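Local coordinates for glutamate ABC superfamily ATP binding cassette transporter, binding protein (Enterococcus faecium DO, PDB 5EYF), which binds glutamate as the extracellular solute-binding component of an ABC transporter and probably delivers it to the membrane complex for uptake, at residues 6-9 with 10-13; 215-218 with 219-222; 221-225 with 226-230. All coordinates share one frame; numbering follows the deposited sequence. Where two conformers were deposited one is given.

Interaction 1 (6-9 with 10-13); sequences DILE and RSKS
The guanidinium group of R10 is the flat group that reaches across this turn, and I7 approaches it obliquely, its CG1 lying 4.2 Å from R10 NH2. The R10 chain arrives there by folding back: CG stands anti to the backbone N (chi1 -173°), and bends at chi2 and chi3 then carry the tip toward the start of the helix. Its strongest polar partner lies beyond the turn, in the salt bridge from NH1 to D80, while E5 is a long, weak ion partner. A second flat group, the carboxylate of D6, serves as N-cap. D6 OD1 accepts from E9 N at 2.9 Å through the anti lone pair, the one away from OD2, in a fairly straight bond (160° at the hydrogen).

Helix 7-14 starts from this cap with regular bonds, R10 N to D6 O at 2.9 Å and S11 N to I7 O at 3.0 Å. Beyond them the pattern tightens. K12 N gives its stronger bond to E9 O, 3.0 Å away and well above that carbonyl plane, and only a weak one to L8 O. L8 O has a second donor in S11 OG, at just 2.6 Å; chi1 of 76° sets this hydroxyl between its own backbone N and carbonyl carbon, from where it leans back over the preceding turn. L8 itself packs on N210 and A214 of helix 209-225 and on I53 of helix 41-54.

Chemically, then, two side chains supplement the backbone bonds of the first turns: a carboxylate occupies the amino end, where the helix dipole would probably favour a negative charge, and a buried serine hydroxyl spends its proton on a carbonyl that the backbone alone grips weakly.

Interaction 2 (215-218 with 219-222); sequences VNQA and LEEM
Q217 sends CG anti to its backbone N (chi1 177°) and then bends at chi2, which swings its amide along the helix toward E221. The glutamate answers with CG anti to its carbonyl carbon and an extended chain beyond. Their ends meet one turn apart: Q217 NE2 donates to E221 OE2 at 3.3 Å, a long but straight bond (164° at the hydrogen). The acceptor lies almost exactly in the amide plane and is engaged through its anti lone pair, although amide and carboxylate planes are turned 63° against each other.

Around the helix the chemistry changes. V215 CG1 and L219 CD1 form an apolar pair at 4.4 Å, and V215 continues onto I202 and I204 of strand 198-205. M222, present as selenomethionine, curls over the A218 carbonyl, with CG 3.2 Å from A218 O; that oxygen also takes the M222 backbone N-H at 2.9 Å. Beside the L219 methyl CD1, the amide oxygen of N216 is held by the backbone N-H of D100.

Backbone bonds, such as L219 N to V215 O at 3.0 Å and E220 N to N216 O at 2.9 Å, keep these spacings regular. The result is an amphipathic alpha-helix, with a polar i to i+4 pair toward solvent, E221 at the margin where it touches K52, and an apolar side set against helix 41-54 and strand 198-205 in this alpha/beta binding-protein fold.

Interaction 3 (221-225 with 226-230); sequences EMHAD and GTYDK
H223 and Y228 run side by side, pointing the same way, across a sharp break between two helices: G226, the first residue to leave helical backbone angles, is also the N-cap of helix 227-235. With phi at 88°, the glycine adopts a backbone shape in which a CB would press on the preceding carbonyl.

The tyrosine CG is anti to its backbone N (chi1 175°), which lays the ring alongside H223. The two rings are oblique, their planes 31° apart and their centroids 4.2 Å from one another. H223 CE1 sits over the centre of one Y228 face, 3.4 Å from CG of the tyrosine, while Y228 CB makes a CH-pi contact over a face of the imidazole. Y228 is further fixed at its hydroxyl, which hydrogen-bonds to Y102 O and V244 N. A bound magnesium ion lies about 4 Å from the H223 side chain.

On another side of the break, D225 and T227 form an Asx turn. D225 OD1 accepts from T227 N at 3.0 Å, nearly along its C-O bond, and from T227 OG1 at 2.7 Å, from above the carboxylate plane; both donors come from the same face. OD2 of this aspartate has a separate partner in the salt bridge to K52 of helix 41-54. Between these two groups, Y228 N reaches back to M222 O at 3.0 Å, six residues earlier, from well above the carbonyl plane.

D229, salt-bridged to K243 through OD2, completes the junction with a water that donates to H223 O at 2.8 Å and to D229 OD1 at 2.7 Å.

All three contacts are local and partly buried, yet they lie at different places on their helices: a start, a middle and a break. Interaction 2 has the most buried residues (V215, A218, L219 and M222); interactions 1 and 3 have two each (I7 and S11; M222 and Y228), the rest lying nearer solvent. Interactions 2 and 3 share E221 and M222 on helix 209-225, their centres 9 Å apart. Interaction 1, 18 Å between centres from interaction 2, does not touch it, but its L8 packs on the same helix. Mid-helix, repeating backbone bonds dominate. At the start and the break, side-chain carboxylates take over backbone N-H groups, and only at the break do aromatic rings and a bridging water join in.

Interaction 1 (6-9 with 10-13)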
loop_
_atom_site.group_PDB
_atom_site.type_symbol
_atom_site.label_atom_id
_atom_site.label_comp_id
_atom_site.label_asym_id
_atom_site.label_seq_id
_atom_site.Cartn_x
_atom_site.Cartn_y
_atom_site.Cartn_z
ATOM N N ASP B 6 -29.945 10.810 -6.401
ATOM C CA ASP B 6 -28.729 11.279 -5.754
ATOM C C ASP B 6 -28.722 10.918 -4.269
ATOM O O ASP B 6 -29.669 11.217 -3.545
ATOM C CB ASP B 6 -28.605 12.790 -5.938
ATOM C CG ASP B 6 -27.334 13.331 -5.359
ATOM O OD1 ASP B 6 -27.317 13.659 -4.157
ATOM O OD2 ASP B 6 -26.321 13.381 -6.092
ATOM N N ILE B 7 -27.637 10.284 -3.807
ATOM C CA ILE B 7 -27.630 9.731 -2.448
ATOM C C ILE B 7 -27.634 10.840 -1.388
ATOM O O ILE B 7 -28.348 10.745 -0.382
ATOM C CB ILE B 7 -26.440 8.767 -2.289
ATOM C CG1 ILE B 7 -26.725 7.471 -3.051
ATOM C CG2 ILE B 7 -26.143 8.496 -0.808
ATOM C CD1 ILE B 7 -25.456 6.701 -3.447
ATOM N N LEU B 8 -26.877 11.925 -1.597
ATOM C CA LEU B 8 -26.948 13.035 -0.637
ATOM C C LEU B 8 -28.318 13.711 -0.629
ATOM O O LEU B 8 -28.803 14.143 0.430
ATOM C CB LEU B 8 -25.878 14.079 -0.938
ATOM C CG LEU B 8 -24.505 13.841 -0.351
ATOM C CD1 LEU B 8 -23.673 15.089 -0.612
ATOM C CD2 LEU B 8 -24.557 13.514 1.132
ATOM N N GLU B 9 -28.928 13.887 -1.804
ATOM C CA GLU B 9 -30.258 14.480 -1.830
ATOM C C GLU B 9 -31.241 13.609 -1.055
ATOM O O GLU B 9 -32.010 14.113 -0.220
ATOM C CB GLU B 9 -30.733 14.697 -3.268
ATOM C CG GLU B 9 -30.047 15.864 -3.966
ATOM C CD GLU B 9 -30.557 16.099 -5.365
ATOM O OE1 GLU B 9 -31.490 15.389 -5.797
ATOM O OE2 GLU B 9 -30.004 16.996 -6.034
ATOM N N ARG B 10 -31.183 12.289 -1.274
ATOM C CA ARG B 10 -32.097 11.386 -0.582
ATOM C C ARG B 10 -31.898 11.475 0.920
ATOM O O ARG B 10 -32.866 11.441 1.678
ATOM C CB ARG B 10 -31.902 9.941 -1.054
ATOM C CG ARG B 10 -32.965 8.991 -0.467
ATOM C CD ARG B 10 -32.434 7.583 -0.162
ATOM N NE ARG B 10 -31.991 6.880 -1.360
ATOM C CZ ARG B 10 -30.824 6.257 -1.477
ATOM N NH1 ARG B 10 -29.973 6.233 -0.461
ATOM N NH2 ARG B 10 -30.510 5.655 -2.616
ATOM N N SER B 11 -30.642 11.614 1.365
ATOM C CA SER B 11 -30.364 11.671 2.799
ATOM C C SER B 11 -31.055 12.852 3.476
ATOM O O SER B 11 -31.300 12.803 4.687
ATOM C CB SER B 11 -28.865 11.733 3.050
ATOM O OG SER B 11 -28.342 13.021 2.771
ATOM N N LYS B 12 -31.362 13.921 2.730
ATOM C CA LYS B 12 -32.125 15.024 3.320
ATOM C C LYS B 12 -33.468 14.554 3.858
ATOM O O LYS B 12 -33.974 15.112 4.846
ATOM C CB LYS B 12 -32.351 16.149 2.307
ATOM C CG LYS B 12 -31.086 16.683 1.630
ATOM C CD LYS B 12 -30.019 17.134 2.622
ATOM C CE LYS B 12 -28.820 17.680 1.853
ATOM N NZ LYS B 12 -27.561 17.639 2.621
ATOM N N SER B 13 -34.077 13.557 3.208
ATOM C CA SER B 13 -35.313 12.985 3.722
ATOM C C SER B 13 -35.073 11.858 4.723
ATOM O O SER B 13 -35.724 11.822 5.771
ATOM C CB SER B 13 -36.185 12.476 2.571
ATOM O OG SER B 13 -37.431 12.040 3.094
#

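Interaction 2 (215-218 with 219-222)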
loop_
_atom_site.group_PDB
_atom_site.type_symbol
_atom_site.label_atom_id
_atom_site.label_comp_id
_atom_site.label_asym_id
_atom_site.label_seq_id
_atom_site.Cartn_x
_atom_site.Cartn_y
_atom_site.Cartn_z
ATOM N N VAL B 215 -17.934 11.515 1.176
ATOM C CA VAL B 215 -17.205 10.425 1.819
ATOM C C VAL B 215 -15.725 10.767 1.940
ATOM O O VAL B 215 -15.105 10.542 2.992
ATOM C CB VAL B 215 -17.420 9.122 1.024
ATOM C CG1 VAL B 215 -16.465 8.018 1.488
ATOM C CG2 VAL B 215 -18.885 8.673 1.134
ATOM N N ASN B 216 -15.141 11.330 0.883
ATOM C CA ASN B 216 -13.719 11.680 0.968
ATOM C C ASN B 216 -13.468 12.785 1.982
ATOM O O ASN B 216 -12.457 12.758 2.694
ATOM C CB ASN B 216 -13.176 12.091 -0.402
ATOM C CG ASN B 216 -12.806 10.894 -1.235
ATOM O OD1 ASN B 216 -12.512 9.824 -0.690
ATOM N ND2 ASN B 216 -12.856 11.039 -2.552
ATOM N N GLN B 217 -14.380 13.756 2.065
ATOM C CA GLN B 217 -14.240 14.812 3.053
ATOM C C GLN B 217 -14.353 14.251 4.460
ATOM O O GLN B 217 -13.617 14.660 5.362
ATOM C CB GLN B 217 -15.315 15.879 2.806
ATOM C CG GLN B 217 -15.342 17.021 3.813
ATOM C CD GLN B 217 -14.114 17.894 3.741
ATOM O OE1 GLN B 217 -13.503 18.031 2.685
ATOM N NE2 GLN B 217 -13.742 18.494 4.870
ATOM N N ALA B 218 -15.285 13.316 4.664
ATOM C CA ALA B 218 -15.432 12.660 5.959
ATOM C C ALA B 218 -14.141 11.957 6.365
ATOM O O ALA B 218 -13.665 12.117 7.497
ATOM C CB ALA B 218 -16.598 11.673 5.907
ATOM N N LEU B 219 -13.545 11.189 5.437
ATOM C CA LEU B 219 -12.274 10.527 5.721
ATOM C C LEU B 219 -11.193 11.539 6.053
ATOM O O LEU B 219 -10.431 11.344 7.004
ATOM C CB LEU B 219 -11.819 9.663 4.533
ATOM C CG LEU B 219 -12.607 8.367 4.337
ATOM C CD1 LEU B 219 -12.291 7.785 2.956
ATOM C CD2 LEU B 219 -12.248 7.398 5.456
ATOM N N GLU B 220 -11.101 12.619 5.269
ATOM C CA GLU B 220 -10.141 13.683 5.571
ATOM C C GLU B 220 -10.294 14.170 7.008
ATOM O O GLU B 220 -9.315 14.288 7.748
ATOM C CB GLU B 220 -10.320 14.849 4.595
ATOM C CG GLU B 220 -9.278 15.954 4.745
ATOM C CD GLU B 220 -9.411 17.049 3.687
ATOM O OE1 GLU B 220 -10.415 17.053 2.940
ATOM O OE2 GLU B 220 -8.507 17.909 3.599
ATOM N N GLU B 221 -11.529 14.452 7.414
ATOM C CA GLU B 221 -11.782 14.959 8.756
ATOM C C GLU B 221 -11.390 13.935 9.817
ATOM O O GLU B 221 -10.860 14.302 10.875
ATOM C CB GLU B 221 -13.258 15.326 8.875
ATOM C CG GLU B 221 -13.661 16.613 8.133
ATOM C CD GLU B 221 -15.157 16.913 8.237
ATOM O OE1 GLU B 221 -15.788 16.519 9.252
ATOM O OE2 GLU B 221 -15.705 17.543 7.298
HETATM N N MSE B 222 -11.608 12.646 9.535
HETATM C CA MSE B 222 -11.315 11.595 10.493
HETATM C C MSE B 222 -9.811 11.380 10.650
HETATM O O MSE B 222 -9.319 11.064 11.733
HETATM C CB MSE B 222 -11.975 10.286 10.049
HETATM C CG MSE B 222 -13.524 10.332 10.150
HETATM SE SE MSE B 222 -14.390 8.974 9.071
HETATM C CE MSE B 222 -13.503 7.358 9.746
#

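Interaction 3 (221-225 with 226-230)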
loop_
_atom_site.group_PDB
_atom_site.type_symbol
_atom_site.label_atom_id
_atom_site.label_comp_id
_atom_site.label_asym_id
_atom_site.label_seq_id
_atom_site.Cartn_x
_atom_site.Cartn_y
_atom_site.Cartn_z
ATOM N N GLU B 221 -11.529 14.452 7.414
ATOM C CA GLU B 221 -11.782 14.959 8.756
ATOM C C GLU B 221 -11.390 13.935 9.817
ATOM O O GLU B 221 -10.860 14.302 10.875
ATOM C CB GLU B 221 -13.258 15.326 8.875
ATOM C CG GLU B 221 -13.661 16.613 8.133
ATOM C CD GLU B 221 -15.157 16.913 8.237
ATOM O OE1 GLU B 221 -15.788 16.519 9.252
ATOM O OE2 GLU B 221 -15.705 17.543 7.298
HETATM N N MSE B 222 -11.608 12.646 9.535
HETATM C CA MSE B 222 -11.315 11.595 10.493
HETATM C C MSE B 222 -9.811 11.380 10.650
HETATM O O MSE B 222 -9.319 11.064 11.733
HETATM C CB MSE B 222 -11.975 10.286 10.049
HETATM C CG MSE B 222 -13.524 10.332 10.150
HETATM SE SE MSE B 222 -14.390 8.974 9.071
HETATM C CE MSE B 222 -13.503 7.358 9.746
ATOM N N HIS B 223 -9.084 11.528 9.542
ATOM C CA HIS B 223 -7.628 11.531 9.637
ATOM C C HIS B 223 -7.116 12.763 10.361
ATOM O O HIS B 223 -6.116 12.683 11.085
ATOM C CB HIS B 223 -7.014 11.464 8.253
ATOM C CG HIS B 223 -7.095 10.121 7.634
ATOM N ND1 HIS B 223 -6.290 9.071 8.029
ATOM C CD2 HIS B 223 -7.860 9.657 6.620
ATOM C CE1 HIS B 223 -6.566 8.015 7.286
ATOM N NE2 HIS B 223 -7.514 8.343 6.426
ATOM N N ALA B 224 -7.792 13.902 10.198
ATOM C CA ALA B 224 -7.273 15.106 10.821
ATOM C C ALA B 224 -7.508 15.094 12.322
ATOM O O ALA B 224 -6.701 15.651 13.070
ATOM C CB ALA B 224 -7.889 16.343 10.175
ATOM N N ASP B 225 -8.580 14.475 12.801
ATOM C CA ASP B 225 -8.905 14.593 14.215
ATOM C C ASP B 225 -8.655 13.321 15.007
ATOM O O ASP B 225 -8.953 13.282 16.201
ATOM C CB ASP B 225 -10.337 15.100 14.420
ATOM C CG ASP B 225 -11.415 14.123 13.949
ATOM O OD1 ASP B 225 -11.116 12.932 13.751
ATOM O OD2 ASP B 225 -12.582 14.559 13.813
ATOM N N GLY B 226 -8.058 12.303 14.397
ATOM C CA GLY B 226 -7.694 11.121 15.136
ATOM C C GLY B 226 -8.769 10.065 15.227
ATOM O O GLY B 226 -8.542 9.028 15.875
ATOM N N THR B 227 -9.943 10.308 14.638
ATOM C CA THR B 227 -10.992 9.301 14.638
ATOM C C THR B 227 -10.552 8.067 13.878
ATOM O O THR B 227 -10.781 6.935 14.324
ATOM C CB THR B 227 -12.262 9.866 14.001
ATOM O OG1 THR B 227 -12.715 11.022 14.743
ATOM C CG2 THR B 227 -13.371 8.786 13.955
ATOM N N TYR B 228 -9.928 8.264 12.716
ATOM C CA TYR B 228 -9.404 7.123 11.972
ATOM C C TYR B 228 -8.423 6.329 12.825
ATOM O O TYR B 228 -8.513 5.089 12.927
ATOM C CB TYR B 228 -8.737 7.596 10.681
ATOM C CG TYR B 228 -8.076 6.469 9.929
ATOM C CD1 TYR B 228 -8.787 5.747 8.992
ATOM C CD2 TYR B 228 -6.737 6.114 10.173
ATOM C CE1 TYR B 228 -8.202 4.675 8.296
ATOM C CE2 TYR B 228 -6.140 5.076 9.497
ATOM C CZ TYR B 228 -6.868 4.358 8.561
ATOM O OH TYR B 228 -6.219 3.333 7.916
ATOM N N ASP B 229 -7.468 7.032 13.446
ATOM C CA ASP B 229 -6.427 6.350 14.208
ATOM C C ASP B 229 -7.022 5.567 15.375
ATOM O O ASP B 229 -6.594 4.439 15.652
ATOM C CB ASP B 229 -5.389 7.382 14.679
ATOM C CG ASP B 229 -4.783 8.182 13.511
ATOM O OD1 ASP B 229 -5.475 8.979 12.850
ATOM O OD2 ASP B 229 -3.594 8.044 13.267
ATOM N N LYS B 230 -8.047 6.122 16.040
ATOM C CA LYS B 230 -8.683 5.405 17.138
ATOM C C LYS B 230 -9.330 4.112 16.642
ATOM O O LYS B 230 -9.216 3.058 17.282
ATOM C CB LYS B 230 -9.717 6.318 17.806
ATOM C CG LYS B 230 -10.188 5.840 19.154
ATOM C CD LYS B 230 -11.073 6.865 19.846
ATOM C CE LYS B 230 -11.301 6.480 21.319
ATOM N NZ LYS B 230 -12.337 7.336 22.001
HETATM O O HOH W 1 -4.309 10.515 10.943
#